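Local coordinates for protein pentafunctional AROM polypeptide (Schizosaccharomyces pombe, PDB 5SWV) that catalyses five consecutive steps of the shikimate pathway, the crystallised part comprising the 3-dehydroquinate dehydratase and shikimate dehydrogenase units, at residues A[30-35]-A[223-228]; A[99-104]-A[112-117]; A[375-380]-A[385-390]. One frame throughout, in Å; residues are numbered along the deposited sequence.

Interaction 1 (A[30-35]-A[223-228])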
loop_
_atom_site.group_PDB
_atom_site.type_symbol
_atom_site.label_atom_id
_atom_site.label_comp_id
_atom_site.label_asym_id
_atom_site.label_seq_id
_atom_site.Cartn_x
_atom_site.Cartn_y
_atom_site.Cartn_z
ATOM N N ARG A 30 -9.175 -5.525 -2.155
ATOM C CA ARG A 30 -7.869 -5.798 -1.568
ATOM C C ARG A 30 -7.032 -6.749 -2.413
ATOM O O ARG A 30 -5.812 -6.658 -2.394
ATOM C CB ARG A 30 -8.030 -6.317 -0.149
ATOM C CG ARG A 30 -8.592 -5.231 0.741
ATOM C CD ARG A 30 -8.919 -5.753 2.112
ATOM N NE ARG A 30 -9.674 -4.764 2.876
ATOM C CZ ARG A 30 -9.940 -4.847 4.184
ATOM N NH1 ARG A 30 -9.507 -5.879 4.917
ATOM N NH2 ARG A 30 -10.645 -3.881 4.774
ATOM N N ASP A 31 -7.686 -7.643 -3.156
ATOM C CA ASP A 31 -7.007 -8.543 -4.094
ATOM C C ASP A 31 -6.649 -7.866 -5.431
ATOM O O ASP A 31 -5.555 -8.089 -5.968
ATOM C CB ASP A 31 -7.857 -9.806 -4.340
ATOM C CG ASP A 31 -8.096 -10.656 -3.047
ATOM O OD1 ASP A 31 -7.256 -10.645 -2.103
ATOM O OD2 ASP A 31 -9.133 -11.361 -2.996
ATOM N N VAL A 32 -7.547 -7.039 -5.964
ATOM C CA VAL A 32 -7.328 -6.434 -7.290
ATOM C C VAL A 32 -6.336 -5.286 -7.299
ATOM O O VAL A 32 -5.900 -4.889 -8.364
ATOM C CB VAL A 32 -8.627 -5.934 -7.957
ATOM C CG1 VAL A 32 -9.674 -7.030 -7.969
ATOM C CG2 VAL A 32 -9.173 -4.692 -7.284
ATOM N N THR A 33 -6.008 -4.733 -6.136
ATOM C CA THR A 33 -5.052 -3.616 -6.052
ATOM C C THR A 33 -3.615 -4.049 -5.756
ATOM O O THR A 33 -2.701 -3.225 -5.829
ATOM C CB THR A 33 -5.479 -2.564 -5.007
ATOM O OG1 THR A 33 -5.612 -3.175 -3.724
ATOM C CG2 THR A 33 -6.800 -1.946 -5.404
ATOM N N VAL A 34 -3.430 -5.319 -5.402
ATOM C CA VAL A 34 -2.110 -5.942 -5.273
ATOM C C VAL A 34 -1.125 -5.419 -6.321
ATOM O O VAL A 34 -1.431 -5.405 -7.517
ATOM C CB VAL A 34 -2.264 -7.480 -5.381
ATOM C CG1 VAL A 34 -1.011 -8.177 -5.902
ATOM C CG2 VAL A 34 -2.682 -8.052 -4.021
ATOM N N GLY A 35 0.039 -4.966 -5.849
ATOM C CA GLY A 35 1.141 -4.535 -6.703
ATOM C C GLY A 35 1.029 -3.166 -7.327
ATOM O O GLY A 35 1.927 -2.756 -8.065
ATOM N N PRO A 223 -7.564 -10.127 -13.357
ATOM C CA PRO A 223 -8.580 -11.047 -13.949
ATOM C C PRO A 223 -10.050 -10.862 -13.515
ATOM O O PRO A 223 -10.972 -11.218 -14.266
ATOM C CB PRO A 223 -8.076 -12.430 -13.522
ATOM C CG PRO A 223 -6.594 -12.267 -13.409
ATOM C CD PRO A 223 -6.369 -10.872 -12.899
ATOM N N LEU A 224 -10.236 -10.335 -12.310
ATOM C CA LEU A 224 -11.544 -10.018 -11.748
ATOM C C LEU A 224 -12.212 -8.748 -12.297
ATOM O O LEU A 224 -13.423 -8.576 -12.131
ATOM C CB LEU A 224 -11.441 -9.923 -10.219
ATOM C CG LEU A 224 -10.959 -11.203 -9.503
ATOM C CD1 LEU A 224 -10.944 -11.022 -7.991
ATOM C CD2 LEU A 224 -11.781 -12.438 -9.891
ATOM N N LEU A 225 -11.455 -7.864 -12.942
ATOM C CA LEU A 225 -12.051 -6.692 -13.564
ATOM C C LEU A 225 -12.778 -7.160 -14.809
ATOM O O LEU A 225 -12.408 -8.182 -15.375
ATOM C CB LEU A 225 -10.993 -5.661 -13.921
ATOM C CG LEU A 225 -10.129 -5.149 -12.772
ATOM C CD1 LEU A 225 -9.320 -3.951 -13.239
ATOM C CD2 LEU A 225 -10.967 -4.769 -11.567
ATOM N N PRO A 226 -13.829 -6.434 -15.230
ATOM C CA PRO A 226 -14.651 -6.963 -16.311
ATOM C C PRO A 226 -13.963 -7.016 -17.675
ATOM O O PRO A 226 -14.339 -7.844 -18.500
ATOM C CB PRO A 226 -15.861 -6.027 -16.329
ATOM C CG PRO A 226 -15.356 -4.763 -15.761
ATOM C CD PRO A 226 -14.355 -5.158 -14.720
ATOM N N SER A 227 -12.965 -6.168 -17.910
ATOM C CA SER A 227 -12.301 -6.116 -19.222
ATOM C C SER A 227 -10.982 -5.373 -19.136
ATOM O O SER A 227 -10.731 -4.676 -18.148
ATOM C CB SER A 227 -13.204 -5.432 -20.269
ATOM O OG SER A 227 -13.700 -4.180 -19.819
ATOM N N LYS A 228 -10.148 -5.529 -20.165
ATOM C CA LYS A 228 -8.951 -4.712 -20.308
ATOM C C LYS A 228 -9.372 -3.326 -20.712
ATOM O O LYS A 228 -10.342 -3.154 -21.455
ATOM C CB LYS A 228 -8.020 -5.248 -21.384
ATOM C CG LYS A 228 -7.436 -6.609 -21.069
ATOM C CD LYS A 228 -6.628 -7.150 -22.234
ATOM C CE LYS A 228 -6.351 -8.625 -22.027
ATOM N NZ LYS A 228 -5.450 -9.118 -23.097
#
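No ring, amide or other flat group takes part where V32 meets L224 and L225, so there is no face or edge to assign: methyls and methylenes of three aliphatic side chains do all the touching. V32 presents a single branch. Its CG1 lies 4.1 Å from L224 CB and 4.2 Å from L224 CD1, which places this methyl alongside the leucine chain near its root and near one of its end carbons. The two side chains meet at a slant. The valine torsion (chi1 -52°) sets CG1 opposite its own carbonyl carbon and turns it toward L224. L225 joins less directly. Its CB does not head for the helix, but the extended side chain carries CD2 to 4.4 Å from V32 CG1. V32 and L225 are buried and both rest on L15 of strand 13-17, whereas L224 stays exposed as the outer lip. Beside this contact the 30-35 segment faces another part of the chain: R30 NH2 hydrogen-bonds N363 O, G35 N hydrogen-bonds T519 OG1, and D31 and V34 touch P521. The pairing joins helix 29-32, the second of the two short helices that follow strand 13-17, to the loop after the eighth strand, across the seam where the parallel barrel closes, as expected of the TIM-barrel fold of type I 3-dehydroquinases.

Interaction 2 (A[99-104]-A[112-117])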
loop_
_atom_site.group_PDB
_atom_site.type_symbol
_atom_site.label_atom_id
_atom_site.label_comp_id
_atom_site.label_asym_id
_atom_site.label_seq_id
_atom_site.Cartn_x
_atom_site.Cartn_y
_atom_site.Cartn_z
ATOM N N GLU A 99 -16.543 20.282 -16.152
ATOM C CA GLU A 99 -17.279 20.317 -14.898
ATOM C C GLU A 99 -16.889 19.157 -14.008
ATOM O O GLU A 99 -16.665 19.359 -12.824
ATOM C CB GLU A 99 -18.778 20.265 -15.135
ATOM C CG GLU A 99 -19.596 20.580 -13.891
ATOM C CD GLU A 99 -21.091 20.306 -14.042
ATOM O OE1 GLU A 99 -21.486 19.512 -14.943
ATOM O OE2 GLU A 99 -21.869 20.883 -13.235
ATOM N N LEU A 100 -16.800 17.951 -14.569
ATOM C CA LEU A 100 -16.450 16.768 -13.777
ATOM C C LEU A 100 -15.022 16.830 -13.257
ATOM O O LEU A 100 -14.771 16.507 -12.094
ATOM C CB LEU A 100 -16.680 15.460 -14.554
ATOM C CG LEU A 100 -18.131 14.932 -14.579
ATOM C CD1 LEU A 100 -18.369 13.970 -15.748
ATOM C CD2 LEU A 100 -18.510 14.267 -13.260
ATOM N N MET A 101 -14.096 17.257 -14.101
ATOM C CA MET A 101 -12.692 17.300 -13.706
ATOM C C MET A 101 -12.442 18.364 -12.635
ATOM O O MET A 101 -11.678 18.141 -11.703
ATOM C CB MET A 101 -11.782 17.495 -14.935
ATOM C CG MET A 101 -11.721 16.262 -15.834
ATOM S SD MET A 101 -10.670 16.436 -17.293
ATOM C CE MET A 101 -11.709 17.340 -18.429
ATOM N N LEU A 102 -13.106 19.508 -12.759
ATOM C CA LEU A 102 -13.046 20.549 -11.732
ATOM C C LEU A 102 -13.515 20.047 -10.383
ATOM O O LEU A 102 -12.918 20.350 -9.348
ATOM C CB LEU A 102 -13.900 21.739 -12.132
ATOM C CG LEU A 102 -13.325 22.622 -13.237
ATOM C CD1 LEU A 102 -14.336 23.672 -13.690
ATOM C CD2 LEU A 102 -12.018 23.277 -12.810
ATOM N N SER A 103 -14.605 19.296 -10.401
ATOM C CA SER A 103 -15.142 18.705 -9.179
ATOM C C SER A 103 -14.147 17.748 -8.501
ATOM O O SER A 103 -13.995 17.753 -7.266
ATOM C CB SER A 103 -16.451 17.990 -9.488
ATOM O OG SER A 103 -16.749 17.060 -8.483
ATOM N N ALA A 104 -13.471 16.949 -9.320
ATOM C CA ALA A 104 -12.488 15.993 -8.845
ATOM C C ALA A 104 -11.322 16.650 -8.127
ATOM O O ALA A 104 -10.785 16.099 -7.155
ATOM C CB ALA A 104 -11.972 15.165 -10.004
ATOM N N VAL A 112 -5.437 14.004 -12.237
ATOM C CA VAL A 112 -6.517 14.032 -13.224
ATOM C C VAL A 112 -5.884 13.861 -14.605
ATOM O O VAL A 112 -4.900 14.528 -14.928
ATOM C CB VAL A 112 -7.312 15.364 -13.171
ATOM C CG1 VAL A 112 -8.281 15.490 -14.342
ATOM C CG2 VAL A 112 -8.082 15.476 -11.862
ATOM N N ASP A 113 -6.446 12.957 -15.404
ATOM C CA ASP A 113 -6.049 12.803 -16.793
ATOM C C ASP A 113 -6.818 13.803 -17.619
ATOM O O ASP A 113 -8.069 13.775 -17.648
ATOM C CB ASP A 113 -6.341 11.385 -17.300
ATOM C CG ASP A 113 -5.678 11.092 -18.657
ATOM O OD1 ASP A 113 -6.057 11.722 -19.680
ATOM O OD2 ASP A 113 -4.797 10.202 -18.711
ATOM N N VAL A 114 -6.078 14.674 -18.292
ATOM C CA VAL A 114 -6.664 15.680 -19.144
ATOM C C VAL A 114 -6.205 15.415 -20.570
ATOM O O VAL A 114 -5.042 15.586 -20.889
ATOM C CB VAL A 114 -6.238 17.082 -18.690
ATOM C CG1 VAL A 114 -6.829 18.157 -19.591
ATOM C CG2 VAL A 114 -6.649 17.311 -17.245
ATOM N N GLU A 115 -7.133 14.997 -21.424
ATOM C CA GLU A 115 -6.836 14.723 -22.829
ATOM C C GLU A 115 -6.466 15.971 -23.599
ATOM O O GLU A 115 -7.113 17.026 -23.478
ATOM C CB GLU A 115 -8.029 14.084 -23.529
ATOM C CG GLU A 115 -8.336 12.682 -23.038
ATOM C CD GLU A 115 -9.459 12.031 -23.818
ATOM O OE1 GLU A 115 -10.014 12.683 -24.730
ATOM O OE2 GLU A 115 -9.798 10.864 -23.532
ATOM N N LEU A 116 -5.454 15.827 -24.445
ATOM C CA LEU A 116 -4.977 16.932 -25.263
ATOM C C LEU A 116 -5.909 17.201 -26.477
ATOM O O LEU A 116 -5.605 18.037 -27.327
ATOM C CB LEU A 116 -3.519 16.660 -25.684
ATOM C CG LEU A 116 -2.526 16.678 -24.503
ATOM C CD1 LEU A 116 -1.326 15.761 -24.674
ATOM C CD2 LEU A 116 -2.041 18.086 -24.238
ATOM N N GLY A 117 -7.028 16.477 -26.561
ATOM C CA GLY A 117 -8.093 16.793 -27.509
ATOM C C GLY A 117 -9.064 17.840 -27.034
ATOM O O GLY A 117 -9.831 18.331 -27.839
#
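M101 reaches from helix 94-106 onto V112, D113 and V114 of strand 111-115, the helix and second strand of a beta-alpha-beta unit in the TIM barrel. V112 CG1 is the main seat: M101 CG lies 3.8 Å from it and M101 SD 3.9 Å, so the methionine runs past the valine branch, the two side chains meeting at a slant. Beyond it, M101 SD comes to 3.7 Å from D113 O and 4.1 Å from V114 CG2, so the one sulfur touches V112, D113 and V114 in turn. The chain is straight as far as SD and bends only there (chi3 -80°), which turns the terminal CE aside from the continuing line. One helical turn on, A104 supplies a short side chain whose CB sits 4.3 Å from V112 CG2, so the two valine branches receive different helix residues. The segment axes run nearly antiparallel at 154° and 9.7 Å apart, a normal spacing for a helix laid over a strand. Around this first shell, L126 of helix 120-128 touches both M101 and V114, and backbone bonds from V112 and V114 tie the strand to strand 134-140. D113 leaves the strand on the face turned from the helix, where its carboxylate is divided between two partners: OD2 forms a salt bridge with R81 NH2, and OD1 hydrogen-bonds S138 OG.

Interaction 3 (A[375-380]-A[385-390])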
loop_
_atom_site.group_PDB
_atom_site.type_symbol
_atom_site.label_atom_id
_atom_site.label_comp_id
_atom_site.label_asym_id
_atom_site.label_seq_id
_atom_site.Cartn_x
_atom_site.Cartn_y
_atom_site.Cartn_z
ATOM N N GLY A 375 -8.402 3.992 23.511
ATOM C CA GLY A 375 -7.803 2.680 23.328
ATOM C C GLY A 375 -7.280 2.087 24.618
ATOM O O GLY A 375 -7.193 2.771 25.630
ATOM N N LEU A 376 -6.930 0.807 24.570
ATOM C CA LEU A 376 -6.321 0.120 25.685
ATOM C C LEU A 376 -5.228 -0.799 25.182
ATOM O O LEU A 376 -5.445 -1.582 24.262
ATOM C CB LEU A 376 -7.351 -0.713 26.436
ATOM C CG LEU A 376 -6.783 -1.655 27.509
ATOM C CD1 LEU A 376 -6.288 -0.833 28.680
ATOM C CD2 LEU A 376 -7.822 -2.676 27.931
ATOM N N VAL A 377 -4.063 -0.715 25.819
ATOM C CA VAL A 377 -2.957 -1.619 25.578
ATOM C C VAL A 377 -2.722 -2.342 26.896
ATOM O O VAL A 377 -2.699 -1.712 27.964
ATOM C CB VAL A 377 -1.695 -0.836 25.168
ATOM C CG1 VAL A 377 -0.477 -1.760 25.061
ATOM C CG2 VAL A 377 -1.930 -0.072 23.865
ATOM N N ILE A 378 -2.544 -3.656 26.820
ATOM C CA ILE A 378 -2.291 -4.483 27.997
ATOM C C ILE A 378 -0.932 -5.138 27.851
ATOM O O ILE A 378 -0.676 -5.812 26.856
ATOM C CB ILE A 378 -3.337 -5.589 28.120
ATOM C CG1 ILE A 378 -4.746 -4.988 28.134
ATOM C CG2 ILE A 378 -3.089 -6.393 29.383
ATOM C CD1 ILE A 378 -5.849 -5.979 27.855
ATOM N N GLY A 379 -0.074 -4.942 28.850
ATOM C CA GLY A 379 1.318 -5.410 28.810
ATOM C C GLY A 379 2.339 -4.275 28.765
ATOM O O GLY A 379 2.002 -3.108 28.513
ATOM N N ALA A 380 3.593 -4.645 29.016
ATOM C CA ALA A 380 4.681 -3.696 29.161
ATOM C C ALA A 380 6.015 -4.121 28.534
ATOM O O ALA A 380 7.068 -3.529 28.835
ATOM C CB ALA A 380 4.878 -3.415 30.639
ATOM N N ARG A 385 5.010 -1.399 23.353
ATOM C CA ARG A 385 5.497 -0.101 22.888
ATOM C C ARG A 385 5.104 0.153 21.448
ATOM O O ARG A 385 4.687 1.260 21.112
ATOM C CB ARG A 385 7.002 -0.006 23.028
ATOM C CG ARG A 385 7.447 -0.321 24.444
ATOM C CD ARG A 385 8.840 0.175 24.732
ATOM N NE ARG A 385 9.803 -0.300 23.738
ATOM C CZ ARG A 385 11.113 -0.080 23.809
ATOM N NH1 ARG A 385 11.632 0.589 24.861
ATOM N NH2 ARG A 385 11.907 -0.548 22.833
ATOM N N ALA A 386 5.244 -0.876 20.607
ATOM C CA ALA A 386 4.783 -0.820 19.223
ATOM C C ALA A 386 3.279 -0.592 19.163
ATOM O O ALA A 386 2.791 0.185 18.332
ATOM C CB ALA A 386 5.141 -2.096 18.499
ATOM N N ALA A 387 2.558 -1.250 20.063
ATOM C CA ALA A 387 1.111 -1.099 20.160
ATOM C C ALA A 387 0.689 0.340 20.498
ATOM O O ALA A 387 -0.231 0.883 19.878
ATOM C CB ALA A 387 0.553 -2.074 21.181
ATOM N N ILE A 388 1.371 0.956 21.461
ATOM C CA ILE A 388 1.128 2.354 21.794
ATOM C C ILE A 388 1.414 3.252 20.594
ATOM O O ILE A 388 0.541 4.016 20.185
ATOM C CB ILE A 388 1.925 2.777 23.030
ATOM C CG1 ILE A 388 1.297 2.123 24.244
ATOM C CG2 ILE A 388 1.925 4.294 23.218
ATOM C CD1 ILE A 388 2.152 2.221 25.480
ATOM N N TYR A 389 2.607 3.145 20.010
ATOM C CA TYR A 389 2.914 3.873 18.756
ATOM C C TYR A 389 1.823 3.669 17.689
ATOM O O TYR A 389 1.315 4.637 17.125
ATOM C CB TYR A 389 4.291 3.480 18.206
ATOM C CG TYR A 389 4.627 4.072 16.857
ATOM C CD1 TYR A 389 4.764 5.439 16.692
ATOM C CD2 TYR A 389 4.820 3.254 15.738
ATOM C CE1 TYR A 389 5.088 5.991 15.449
ATOM C CE2 TYR A 389 5.133 3.785 14.489
ATOM C CZ TYR A 389 5.270 5.158 14.339
ATOM O OH TYR A 389 5.580 5.679 13.094
ATOM N N SER A 390 1.434 2.416 17.457
ATOM C CA SER A 390 0.416 2.111 16.445
ATOM C C SER A 390 -0.907 2.791 16.778
ATOM O O SER A 390 -1.497 3.428 15.921
ATOM C CB SER A 390 0.218 0.595 16.281
ATOM O OG SER A 390 1.380 -0.003 15.756
#
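V377 of strand 374-378 packs against A387 and I388 of helix 382-393, the first strand of the Rossmann-like parallel sheet expected in a shikimate dehydrogenase and the helix that follows it. The strand lies inside the sheet: G375 shares backbone bonds with R398 and Y400 on one neighbouring strand, and L376 pairs with A442 and V444 on the other. V377 then points at the helix and uses both branches. With CG1 anti to the backbone nitrogen (chi1 174°), that methyl reaches A387 CB at 4.0 Å, while CG2 stands 3.9 Å from I388 CG1 and 4.2 Å from A387 CB. The alanine methyl is thus straddled by the two valine branches. I388 comes in from the flank, crossing the valine at about a right angle and touching with its CG1 methylene. G379 follows the strand with a positive phi of 113°, a backbone shape at which a beta carbon would jam against the preceding carbonyl oxygen; this is the start of the glycine-rich turn that, in relatives, receives the dinucleotide. Next in sequence, A380 rests on N408, R411 and V412 of helix 406-413. On the second segment, I357 of helix 353-364 touches A387 and S390 as well, so A387 has contacts with both the strand and that neighbouring helix. Within helix 382-393, A386 O accepts two bonds from one residue one turn further on: S390 N at 2.8 Å, and S390 OG at 2.9 Å from above the carbonyl plane, 41° out of it.

In the fold
Interactions 1 and 2 belong to the same TIM barrel, 99-104 and 112-117 being nested in the chain loop closed by interaction 1; their centres are about 24 Å apart. Interaction 3 lies in the separate parallel sheet, its centre about 45 Å from that of interaction 2. All three are mainly apolar. Interactions 2 and 3 share one scheme, a helix laid on a strand of its own beta-alpha-beta unit, with every touching residue buried; the methionine sulfur sets interaction 2 apart, and interaction 3 seats an alanine and an isoleucine on one valine. Interaction 1 instead joins elements distant in sequence, pairs helix with loop, and has one exposed leucine at its margin.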